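Local coordinates for protein precorrin-6A reductase (Rhodobacter capsulatus, PDB 4X7G) that catalyses the NADPH-dependent reduction of precorrin-6A, a step in the biosynthesis of the corrin ring of cobalamin, at residues M1-V6 against T61-S66; K18-Q23 against G236-L241; A27-A32 against V39-P44. All blocks are in the same frame, centred on the assembly; numbering follows the deposited sequence.

Contact 1 of 3, residues M1-V6 against T61-S66; sequences MTRLLV and TREGVS
R3 and E63 meet through a single carboxylate oxygen. The guanidinium comes side-on, and both NE and NH1 of R3 donate to OE2 of E63, the NH1-OE2 distance being 2.8 Å. That oxygen stays near the guanidinium plane but is used in two ways: NH1 meets it nearly along its C-O axis, whereas NE arrives on its anti side. The two planar groups are turned 37° against each other, and neither N-H points quite straight at OE2, as expected when two donors share one acceptor. An extended R3 chain, with CG anti to the backbone N (chi1 -170°), carries the guanidinium past the end of helix 52-63, while E63 bends at chi2 to bring its carboxylate back to it.

S66 grips the backbone of the same arginine. R3 N donates to S66 OG at 2.8 Å in a nearly straight bond, and S66 N returns a bond of the same length to R3 O. The CA of V65 adds a C-H...O contact to R3 O at 3.4 Å, and its CG1 packs against CB of L5 at 3.9 Å. G64, with positive phi, closes the helix in a Schellman motif and turns the chain from helix 52-63 toward S66.

R3 NH2 has a second carboxylate partner in E26, placing the guanidinium between two acids. Beyond R3 the chain enters strand 4-7, which lies between strands 27-31 and 67-70 of the parallel sheet; L5 and V65 both rest on Y59 and L60 of helix 52-63, while L4 turns to L20 of helix 11-22.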
loop_
_atom_site.group_PDB
_atom_site.type_symbol
_atom_site.label_atom_id
_atom_site.label_comp_id
_atom_site.label_asym_id
_atom_site.label_seq_id
_atom_site.Cartn_x
_atom_site.Cartn_y
_atom_site.Cartn_z
HETATM N N MSE A 1 -6.365 -27.210 12.059
HETATM C CA MSE A 1 -5.047 -26.565 12.282
HETATM C C MSE A 1 -4.731 -25.380 11.334
HETATM O O MSE A 1 -5.382 -25.025 10.344
HETATM C CB MSE A 1 -3.951 -27.619 12.124
HETATM C CG MSE A 1 -3.987 -28.699 13.192
HETATM SE SE MSE A 1 -3.777 -28.052 14.985
HETATM C CE MSE A 1 -1.929 -27.446 14.846
ATOM N N THR A 2 -3.896 -24.725 12.002
ATOM C CA THR A 2 -3.598 -23.310 11.659
ATOM C C THR A 2 -2.808 -23.300 10.434
ATOM O O THR A 2 -1.776 -23.961 10.305
ATOM C CB THR A 2 -2.844 -22.697 12.776
ATOM O OG1 THR A 2 -2.652 -21.229 12.523
ATOM C CG2 THR A 2 -1.539 -23.293 13.004
ATOM N N ARG A 3 -3.211 -22.479 9.464
ATOM C CA ARG A 3 -2.408 -22.202 8.286
ATOM C C ARG A 3 -2.817 -20.790 7.809
ATOM O O ARG A 3 -3.962 -20.628 7.344
ATOM C CB ARG A 3 -2.539 -23.223 7.167
ATOM C CG ARG A 3 -1.469 -22.982 6.069
ATOM C CD ARG A 3 -1.339 -24.149 5.085
ATOM N NE ARG A 3 -0.304 -23.987 4.069
ATOM C CZ ARG A 3 1.012 -24.094 4.227
ATOM N NH1 ARG A 3 1.685 -23.839 3.078
ATOM N NH2 ARG A 3 1.623 -24.487 5.395
ATOM N N LEU A 4 -1.945 -19.815 7.975
ATOM C CA LEU A 4 -2.283 -18.438 7.699
ATOM C C LEU A 4 -1.956 -18.056 6.324
ATOM O O LEU A 4 -0.930 -18.502 5.755
ATOM C CB LEU A 4 -1.520 -17.594 8.680
ATOM C CG LEU A 4 -1.596 -17.935 10.191
ATOM C CD1 LEU A 4 -0.760 -16.971 11.019
ATOM C CD2 LEU A 4 -3.024 -18.019 10.651
ATOM N N LEU A 5 -2.749 -17.139 5.763
ATOM C CA LEU A 5 -2.417 -16.469 4.478
ATOM C C LEU A 5 -2.292 -14.991 4.782
ATOM O O LEU A 5 -3.234 -14.385 5.270
ATOM C CB LEU A 5 -3.516 -16.716 3.428
ATOM C CG LEU A 5 -3.323 -15.991 2.099
ATOM C CD1 LEU A 5 -2.125 -16.486 1.370
ATOM C CD2 LEU A 5 -4.572 -16.171 1.278
ATOM N N VAL A 6 -1.148 -14.429 4.445
ATOM C CA VAL A 6 -0.930 -12.978 4.558
ATOM C C VAL A 6 -0.922 -12.402 3.173
ATOM O O VAL A 6 -0.050 -12.712 2.377
ATOM C CB VAL A 6 0.380 -12.671 5.272
ATOM C CG1 VAL A 6 0.608 -11.163 5.294
ATOM C CG2 VAL A 6 0.442 -13.299 6.665
ATOM N N THR A 61 -9.384 -23.180 -0.132
ATOM C CA THR A 61 -9.876 -24.552 0.122
ATOM C C THR A 61 -8.721 -25.542 -0.107
ATOM O O THR A 61 -8.455 -26.395 0.756
ATOM C CB THR A 61 -11.096 -24.846 -0.816
ATOM O OG1 THR A 61 -12.093 -23.882 -0.584
ATOM C CG2 THR A 61 -11.645 -26.260 -0.574
ATOM N N ARG A 62 -8.071 -25.458 -1.228
ATOM C CA ARG A 62 -7.026 -26.445 -1.547
ATOM C C ARG A 62 -5.840 -26.323 -0.657
ATOM O O ARG A 62 -5.160 -27.317 -0.345
ATOM C CB ARG A 62 -6.638 -26.444 -2.993
ATOM C CG ARG A 62 -6.048 -25.224 -3.540
ATOM C CD ARG A 62 -5.583 -25.562 -4.945
ATOM N NE ARG A 62 -6.687 -25.810 -5.878
ATOM C CZ ARG A 62 -7.243 -26.988 -6.191
ATOM N NH1 ARG A 62 -6.837 -28.127 -5.635
ATOM N NH2 ARG A 62 -8.242 -27.023 -7.085
ATOM N N GLU A 63 -5.520 -25.100 -0.200
ATOM C CA GLU A 63 -4.329 -24.828 0.606
ATOM C C GLU A 63 -4.675 -25.136 2.027
ATOM O O GLU A 63 -3.718 -25.180 2.865
ATOM C CB GLU A 63 -3.792 -23.379 0.298
ATOM C CG GLU A 63 -2.439 -22.969 0.904
ATOM C CD GLU A 63 -1.282 -23.752 0.319
ATOM O OE1 GLU A 63 -1.199 -24.090 -0.930
ATOM O OE2 GLU A 63 -0.343 -23.868 1.124
ATOM N N GLY A 64 -5.918 -25.249 2.461
ATOM C CA GLY A 64 -6.288 -25.431 3.794
ATOM C C GLY A 64 -6.029 -24.255 4.715
ATOM O O GLY A 64 -5.652 -24.406 5.869
ATOM N N VAL A 65 -6.270 -23.056 4.228
ATOM C CA VAL A 65 -6.083 -21.807 5.019
ATOM C C VAL A 65 -7.133 -21.722 6.126
ATOM O O VAL A 65 -8.334 -21.879 5.909
ATOM C CB VAL A 65 -6.104 -20.613 4.086
ATOM C CG1 VAL A 65 -6.053 -19.321 4.866
ATOM C CG2 VAL A 65 -4.945 -20.656 3.093
ATOM N N SER A 66 -6.683 -21.403 7.336
ATOM C CA SER A 66 -7.567 -21.177 8.414
ATOM C C SER A 66 -7.927 -19.756 8.681
ATOM O O SER A 66 -8.993 -19.453 9.254
ATOM C CB SER A 66 -6.954 -21.768 9.693
ATOM O OG SER A 66 -5.678 -21.226 10.014
#

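Contact 2 of 3, residues K18-Q23 against G236-L241; sequences KTLADQ and GVMGWL
Selenomethionine M238 reaches across to T19, L20 and Q23, and nearly all of this contact is van der Waals packing round its SE and CE atoms. M238 and T19 each have an alternate conformer, so the distances here hold for the modelled one. In it, the bends at chi2 (-43°) and chi3 (-60°) turn the terminal CE toward L20 and Q23. SE of M238 meets CG2 of T19 tip to tip at 3.7 Å. The side chain of L20 runs obliquely across that of M238, its CD2 touching CE of M238 at 3.9 Å, and the same CD2 also lies 4.0 Å from CD1 of L241. One leucine methyl thus bridges two residues a helical turn apart on helix 234-243.

The polar approach is slight. Q23 and M238 approach each other from opposite directions, and the glutamine, extended beyond CG, sets OE1 of Q23 3.4 Å from CE of M238. The hydroxyl of T19 is engaged within its own helix, OG1 being bonded to the carbonyl of R15, while the methyl faces the selenium.

The segment axes remain 12.0 Å apart and cross at -47°, so long side chains do the bridging. F25 touches both L20 and M238, and L241 lies on L4 and I69 of the sheet. Helices 11-22 and 234-243 are therefore neighbours packed on one face of a parallel sheet, the layered alpha/beta arrangement of a Rossmann-fold domain.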
loop_
_atom_site.group_PDB
_atom_site.type_symbol
_atom_site.label_atom_id
_atom_site.label_comp_id
_atom_site.label_asym_id
_atom_site.label_seq_id
_atom_site.Cartn_x
_atom_site.Cartn_y
_atom_site.Cartn_z
ATOM N N LYS A 18 7.591 -11.161 9.458
ATOM C CA LYS A 18 8.707 -11.373 10.361
ATOM C C LYS A 18 8.226 -11.891 11.677
ATOM O O LYS A 18 8.840 -12.852 12.228
ATOM C CB LYS A 18 9.473 -10.114 10.489
ATOM C CG LYS A 18 10.607 -10.339 11.458
ATOM C CD LYS A 18 11.467 -9.181 11.848
ATOM C CE LYS A 18 12.404 -9.532 13.029
ATOM N NZ LYS A 18 13.033 -10.910 12.904
ATOM N N THR A 19 7.183 -11.318 12.237
ATOM C CA THR A 19 6.620 -11.747 13.484
ATOM C C THR A 19 6.134 -13.204 13.416
ATOM O O THR A 19 6.286 -14.016 14.336
ATOM C CB THR A 19 5.455 -10.789 13.858
ATOM O OG1 THR A 19 6.040 -9.489 14.080
ATOM C CG2 THR A 19 4.710 -11.223 15.079
ATOM N N LEU A 20 5.385 -13.509 12.390
ATOM C CA LEU A 20 4.813 -14.850 12.168
ATOM C C LEU A 20 5.924 -15.889 12.048
ATOM O O LEU A 20 5.850 -16.980 12.620
ATOM C CB LEU A 20 3.871 -14.907 11.015
ATOM C CG LEU A 20 2.635 -14.070 11.144
ATOM C CD1 LEU A 20 1.847 -14.126 9.851
ATOM C CD2 LEU A 20 1.806 -14.463 12.330
ATOM N N ALA A 21 6.963 -15.584 11.294
ATOM C CA ALA A 21 8.086 -16.491 11.219
ATOM C C ALA A 21 8.708 -16.591 12.553
ATOM O O ALA A 21 9.017 -17.759 13.043
ATOM C CB ALA A 21 9.106 -16.011 10.191
ATOM N N ASP A 22 8.989 -15.535 13.251
ATOM C CA ASP A 22 9.672 -15.627 14.507
ATOM C C ASP A 22 8.887 -16.399 15.511
ATOM O O ASP A 22 9.455 -17.150 16.339
ATOM C CB ASP A 22 10.002 -14.291 15.091
ATOM C CG ASP A 22 11.148 -13.595 14.362
ATOM O OD1 ASP A 22 11.748 -14.221 13.473
ATOM O OD2 ASP A 22 11.187 -12.399 14.666
ATOM N N GLN A 23 7.581 -16.318 15.471
ATOM C CA GLN A 23 6.772 -17.047 16.438
ATOM C C GLN A 23 6.405 -18.430 15.983
ATOM O O GLN A 23 5.707 -19.157 16.727
ATOM C CB GLN A 23 5.501 -16.245 16.773
ATOM C CG GLN A 23 5.817 -14.924 17.490
ATOM C CD GLN A 23 4.578 -14.183 17.936
ATOM O OE1 GLN A 23 3.510 -14.758 18.115
ATOM N NE2 GLN A 23 4.741 -12.906 18.201
ATOM N N GLY A 236 -2.586 -5.765 17.612
ATOM C CA GLY A 236 -3.958 -6.107 17.288
ATOM C C GLY A 236 -4.104 -7.380 16.443
ATOM O O GLY A 236 -4.969 -8.168 16.698
ATOM N N VAL A 237 -3.245 -7.568 15.464
ATOM C CA VAL A 237 -3.312 -8.739 14.623
ATOM C C VAL A 237 -3.000 -9.944 15.478
ATOM O O VAL A 237 -3.665 -10.982 15.390
ATOM C CB VAL A 237 -2.335 -8.640 13.412
ATOM C CG1 VAL A 237 -2.241 -9.974 12.742
ATOM C CG2 VAL A 237 -2.678 -7.528 12.525
HETATM N N MSE A 238 -1.997 -9.873 16.341
HETATM C CA MSE A 238 -1.613 -11.020 17.069
HETATM C C MSE A 238 -2.720 -11.412 18.080
HETATM O O MSE A 238 -2.993 -12.569 18.265
HETATM C CB MSE A 238 -0.317 -10.791 17.812
HETATM C CG MSE A 238 0.839 -10.554 16.766
HETATM SE SE MSE A 238 0.998 -11.669 15.105
HETATM C CE MSE A 238 1.204 -13.336 16.065
ATOM N N GLY A 239 -3.364 -10.410 18.694
ATOM C CA GLY A 239 -4.529 -10.706 19.599
ATOM C C GLY A 239 -5.675 -11.308 18.834
ATOM O O GLY A 239 -6.331 -12.239 19.323
ATOM N N TRP A 240 -5.987 -10.775 17.649
ATOM C CA TRP A 240 -7.050 -11.328 16.816
ATOM C C TRP A 240 -6.759 -12.739 16.465
ATOM O O TRP A 240 -7.643 -13.621 16.534
ATOM C CB TRP A 240 -7.232 -10.411 15.606
ATOM C CG TRP A 240 -8.318 -10.816 14.654
ATOM C CD1 TRP A 240 -9.590 -10.257 14.600
ATOM C CD2 TRP A 240 -8.278 -11.787 13.646
ATOM N NE1 TRP A 240 -10.314 -10.839 13.626
ATOM C CE2 TRP A 240 -9.557 -11.805 13.024
ATOM C CE3 TRP A 240 -7.275 -12.623 13.141
ATOM C CZ2 TRP A 240 -9.844 -12.660 12.012
ATOM C CZ3 TRP A 240 -7.570 -13.446 12.106
ATOM C CH2 TRP A 240 -8.828 -13.482 11.524
ATOM N N LEU A 241 -5.498 -13.080 16.084
ATOM C CA LEU A 241 -5.214 -14.412 15.700
ATOM C C LEU A 241 -5.396 -15.364 16.898
ATOM O O LEU A 241 -5.970 -16.444 16.737
ATOM C CB LEU A 241 -3.751 -14.530 15.202
ATOM C CG LEU A 241 -3.487 -14.018 13.810
ATOM C CD1 LEU A 241 -1.992 -13.847 13.517
ATOM C CD2 LEU A 241 -4.106 -14.909 12.798
#

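Contact 3 of 3, residues A27-A32 against V39-P44; sequences AVFSYA and VAQPLP. With NAP (NADP nicotinamide-adenine-dinucleotide phosphate), chain B.
F29 places its CG anti to the backbone N (chi1 -169°) and Q41 folds back at chi2 (-68°), which brings the glutamine chain over the phenylalanine ring and its amide to the hydroxyl of Y31. CG of Q41 sits 3.5 Å from the centroid of the F29 ring, almost on the ring normal, in a CH-pi contact. The amide continues over the same face, stacked with its plane 11° from that of the ring. F29 in turn lays CE1 over the centre of the Y31 ring.

The Y31 hydroxyl joins two points of the loop. Y31 OH donates to V39 O at 2.7 Å and accepts from Q41 NE2 at 3.1 Å, the latter bond nearly straight and close to the amide plane; NE2 also bonds to S14 OG of helix 11-22. A phenylalanine in place of Y31 would probably leave V39 O without this donor and the Q41 amide with one fewer restraint on its rotation.

Lower down the strand, F29 N donates to P44 O at 2.9 Å, a backbone bond that leads into the pairing of strands 27-31 and 45-47. CB of A27 packs on CD1 of L43 at 3.9 Å.

On the cofactor side, S30 OG donates to N1A of NADP at 2.8 Å and S30 O accepts from N6A at 3.1 Å, so one residue reads the adenine edge. S30 OG is also bonded to R46. The backbone N atoms of A32 and V39 bond to the bound corrinoid. Strand 27-31 thus ends where cofactor and tetrapyrrole pockets meet, with its carboxyl end at the adenine as in Rossmann-fold dinucleotide sites.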
loop_
_atom_site.group_PDB
_atom_site.type_symbol
_atom_site.label_atom_id
_atom_site.label_comp_id
_atom_site.label_asym_id
_atom_site.label_seq_id
_atom_site.Cartn_x
_atom_site.Cartn_y
_atom_site.Cartn_z
ATOM N N ALA A 27 2.457 -20.381 7.723
ATOM C CA ALA A 27 1.899 -19.227 7.013
ATOM C C ALA A 27 2.473 -19.122 5.639
ATOM O O ALA A 27 3.682 -19.444 5.443
ATOM C CB ALA A 27 2.195 -17.929 7.759
ATOM N N VAL A 28 1.704 -18.581 4.698
ATOM C CA VAL A 28 2.118 -18.234 3.309
ATOM C C VAL A 28 1.961 -16.736 3.147
ATOM O O VAL A 28 0.932 -16.188 3.604
ATOM C CB VAL A 28 1.222 -18.994 2.307
ATOM C CG1 VAL A 28 1.517 -18.480 0.904
ATOM C CG2 VAL A 28 1.404 -20.506 2.391
ATOM N N PHE A 29 2.896 -16.095 2.480
ATOM C CA PHE A 29 2.824 -14.710 2.108
ATOM C C PHE A 29 2.442 -14.575 0.685
ATOM O O PHE A 29 2.963 -15.350 -0.178
ATOM C CB PHE A 29 4.196 -14.098 2.356
ATOM C CG PHE A 29 4.227 -12.581 2.256
ATOM C CD1 PHE A 29 4.334 -11.934 1.078
ATOM C CD2 PHE A 29 4.222 -11.838 3.415
ATOM C CE1 PHE A 29 4.397 -10.528 1.019
ATOM C CE2 PHE A 29 4.284 -10.449 3.331
ATOM C CZ PHE A 29 4.422 -9.847 2.182
ATOM N N SER A 30 1.599 -13.629 0.282
ATOM C CA SER A 30 1.174 -13.476 -1.081
ATOM C C SER A 30 1.485 -12.090 -1.627
ATOM O O SER A 30 0.973 -11.079 -1.081
ATOM C CB SER A 30 -0.293 -13.737 -1.204
ATOM O OG SER A 30 -0.760 -13.637 -2.550
ATOM N N TYR A 31 2.185 -12.038 -2.770
ATOM C CA TYR A 31 2.296 -10.841 -3.604
ATOM C C TYR A 31 1.408 -10.997 -4.846
ATOM O O TYR A 31 1.267 -12.068 -5.376
ATOM C CB TYR A 31 3.720 -10.681 -4.077
ATOM C CG TYR A 31 4.745 -10.208 -3.094
ATOM C CD1 TYR A 31 4.700 -8.929 -2.497
ATOM C CD2 TYR A 31 5.911 -10.968 -2.769
ATOM C CE1 TYR A 31 5.692 -8.458 -1.659
ATOM C CE2 TYR A 31 6.883 -10.508 -1.925
ATOM C CZ TYR A 31 6.817 -9.224 -1.456
ATOM O OH TYR A 31 7.849 -8.653 -0.670
ATOM N N ALA A 32 0.950 -9.864 -5.318
ATOM C CA ALA A 32 0.232 -9.819 -6.593
ATOM C C ALA A 32 1.138 -10.068 -7.801
ATOM O O ALA A 32 0.617 -10.517 -8.840
ATOM C CB ALA A 32 -0.339 -8.414 -6.773
ATOM N N VAL A 39 10.707 -8.060 -2.981
ATOM C CA VAL A 39 11.706 -8.432 -2.003
ATOM C C VAL A 39 11.278 -9.694 -1.270
ATOM O O VAL A 39 10.111 -10.014 -1.017
ATOM C CB VAL A 39 11.999 -7.364 -1.010
ATOM C CG1 VAL A 39 12.575 -6.102 -1.716
ATOM C CG2 VAL A 39 10.818 -7.093 -0.128
ATOM N N ALA A 40 12.303 -10.457 -0.873
ATOM C CA ALA A 40 12.075 -11.700 -0.161
ATOM C C ALA A 40 11.425 -11.476 1.201
ATOM O O ALA A 40 11.597 -10.470 1.812
ATOM C CB ALA A 40 13.421 -12.440 0.029
ATOM N N GLN A 41 10.597 -12.430 1.593
ATOM C CA GLN A 41 9.933 -12.458 2.899
ATOM C C GLN A 41 10.311 -13.726 3.593
ATOM O O GLN A 41 10.597 -14.748 2.933
ATOM C CB GLN A 41 8.402 -12.481 2.628
ATOM C CG GLN A 41 7.861 -11.126 2.014
ATOM C CD GLN A 41 7.919 -10.004 2.969
ATOM O OE1 GLN A 41 8.063 -10.169 4.188
ATOM N NE2 GLN A 41 7.805 -8.788 2.420
ATOM N N PRO A 42 10.201 -13.759 4.901
ATOM C CA PRO A 42 10.652 -14.940 5.714
ATOM C C PRO A 42 9.644 -16.042 5.811
ATOM O O PRO A 42 9.617 -16.797 6.763
ATOM C CB PRO A 42 10.959 -14.329 7.077
ATOM C CG PRO A 42 9.935 -13.198 7.137
ATOM C CD PRO A 42 9.979 -12.582 5.777
ATOM N N LEU A 43 8.687 -16.120 4.873
ATOM C CA LEU A 43 7.659 -17.148 4.746
ATOM C C LEU A 43 7.676 -17.638 3.305
ATOM O O LEU A 43 7.992 -16.850 2.418
ATOM C CB LEU A 43 6.351 -16.591 5.091
ATOM C CG LEU A 43 6.122 -16.114 6.521
ATOM C CD1 LEU A 43 4.807 -15.351 6.587
ATOM C CD2 LEU A 43 6.208 -17.232 7.489
ATOM N N PRO A 44 7.238 -18.863 3.065
ATOM C CA PRO A 44 6.955 -19.306 1.701
ATOM C C PRO A 44 6.057 -18.278 1.007
ATOM O O PRO A 44 5.037 -17.896 1.599
ATOM C CB PRO A 44 6.357 -20.665 1.826
ATOM C CG PRO A 44 6.370 -20.983 3.248
ATOM C CD PRO A 44 6.848 -19.833 4.071
HETATM P PA NAP B . -5.969 -4.213 -6.420
HETATM O O1A NAP B . -6.372 -3.244 -7.523
HETATM O O2A NAP B . -6.733 -4.235 -5.284
HETATM O O5B NAP B . -5.824 -5.650 -6.953
HETATM C C5B NAP B . -6.050 -6.096 -8.305
HETATM C C4B NAP B . -5.892 -7.586 -8.491
HETATM O O4B NAP B . -4.468 -7.944 -8.207
HETATM C C3B NAP B . -6.569 -8.427 -7.441
HETATM O O3B NAP B . -7.954 -8.582 -7.759
HETATM C C2B NAP B . -5.783 -9.672 -7.395
HETATM O O2B NAP B . -5.977 -10.421 -8.610
HETATM C C1B NAP B . -4.424 -9.195 -7.486
HETATM N N9A NAP B . -3.753 -8.901 -6.191
HETATM C C8A NAP B . -3.710 -7.713 -5.497
HETATM N N7A NAP B . -2.987 -7.847 -4.352
HETATM C C5A NAP B . -2.662 -9.176 -4.320
HETATM C C6A NAP B . -1.902 -9.958 -3.369
HETATM N N6A NAP B . -1.280 -9.400 -2.321
HETATM N N1A NAP B . -1.741 -11.281 -3.585
HETATM C C2A NAP B . -2.353 -11.824 -4.713
HETATM N N3A NAP B . -3.048 -11.232 -5.684
HETATM C C4A NAP B . -3.172 -9.895 -5.455
HETATM O O3 NAP B . -4.471 -3.933 -5.894
HETATM P PN NAP B . -3.184 -3.177 -6.560
HETATM O O1N NAP B . -3.286 -1.672 -6.351
HETATM O O2N NAP B . -2.946 -3.662 -7.924
HETATM O O5D NAP B . -2.013 -3.625 -5.544
HETATM C C5D NAP B . -1.039 -4.613 -5.991
HETATM C C4D NAP B . -0.189 -4.931 -4.861
HETATM O O4D NAP B . 0.647 -3.826 -4.565
HETATM C C3D NAP B . -0.894 -5.422 -3.574
HETATM O O3D NAP B . -0.220 -6.515 -2.933
HETATM C C2D NAP B . -0.830 -4.180 -2.686
HETATM O O2D NAP B . -0.770 -4.377 -1.327
HETATM C C1D NAP B . 0.476 -3.518 -3.202
HETATM N N1N NAP B . 0.413 -2.135 -3.098
HETATM C C2N NAP B . -0.399 -1.363 -3.470
HETATM C C3N NAP B . 0.005 -0.143 -3.063
HETATM C C7N NAP B . -1.247 0.459 -3.656
HETATM O O7N NAP B . -1.886 -0.626 -4.116
HETATM N N7N NAP B . -1.505 1.840 -3.602
HETATM C C4N NAP B . 1.311 0.063 -2.228
HETATM C C5N NAP B . 2.326 -0.986 -1.811
HETATM C C6N NAP B . 1.611 -2.042 -2.338
HETATM P P2B NAP B . -7.069 -11.636 -8.648
HETATM O O1X NAP B . -6.645 -12.268 -9.950
HETATM O O2X NAP B . -6.959 -12.414 -7.468
HETATM O O3X NAP B . -8.509 -11.067 -8.479
#

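Overall arrangement
The three contacts lie 14 to 15 Å apart, centre to centre, in the domain built on the parallel sheet 45-47, 27-31, 4-7, 67-70, 93-97, 229-231. Strands 4-7 and 27-31 are neighbours there, joining contacts 1 and 3 directly, and helix 11-22, which connects them in the chain, belongs to contact 2. L20 of that helix packs on V6, while A21 touches P42 and L43. Contact 3 is nested within the loops closed by both other contacts, whose segments alternate along the chain. Strand 229-231, from near the carboxyl terminus, completes this amino-terminal sheet and leads into helix 234-243 of contact 2, consistent with strand-swapping between the two Rossmann-fold domains.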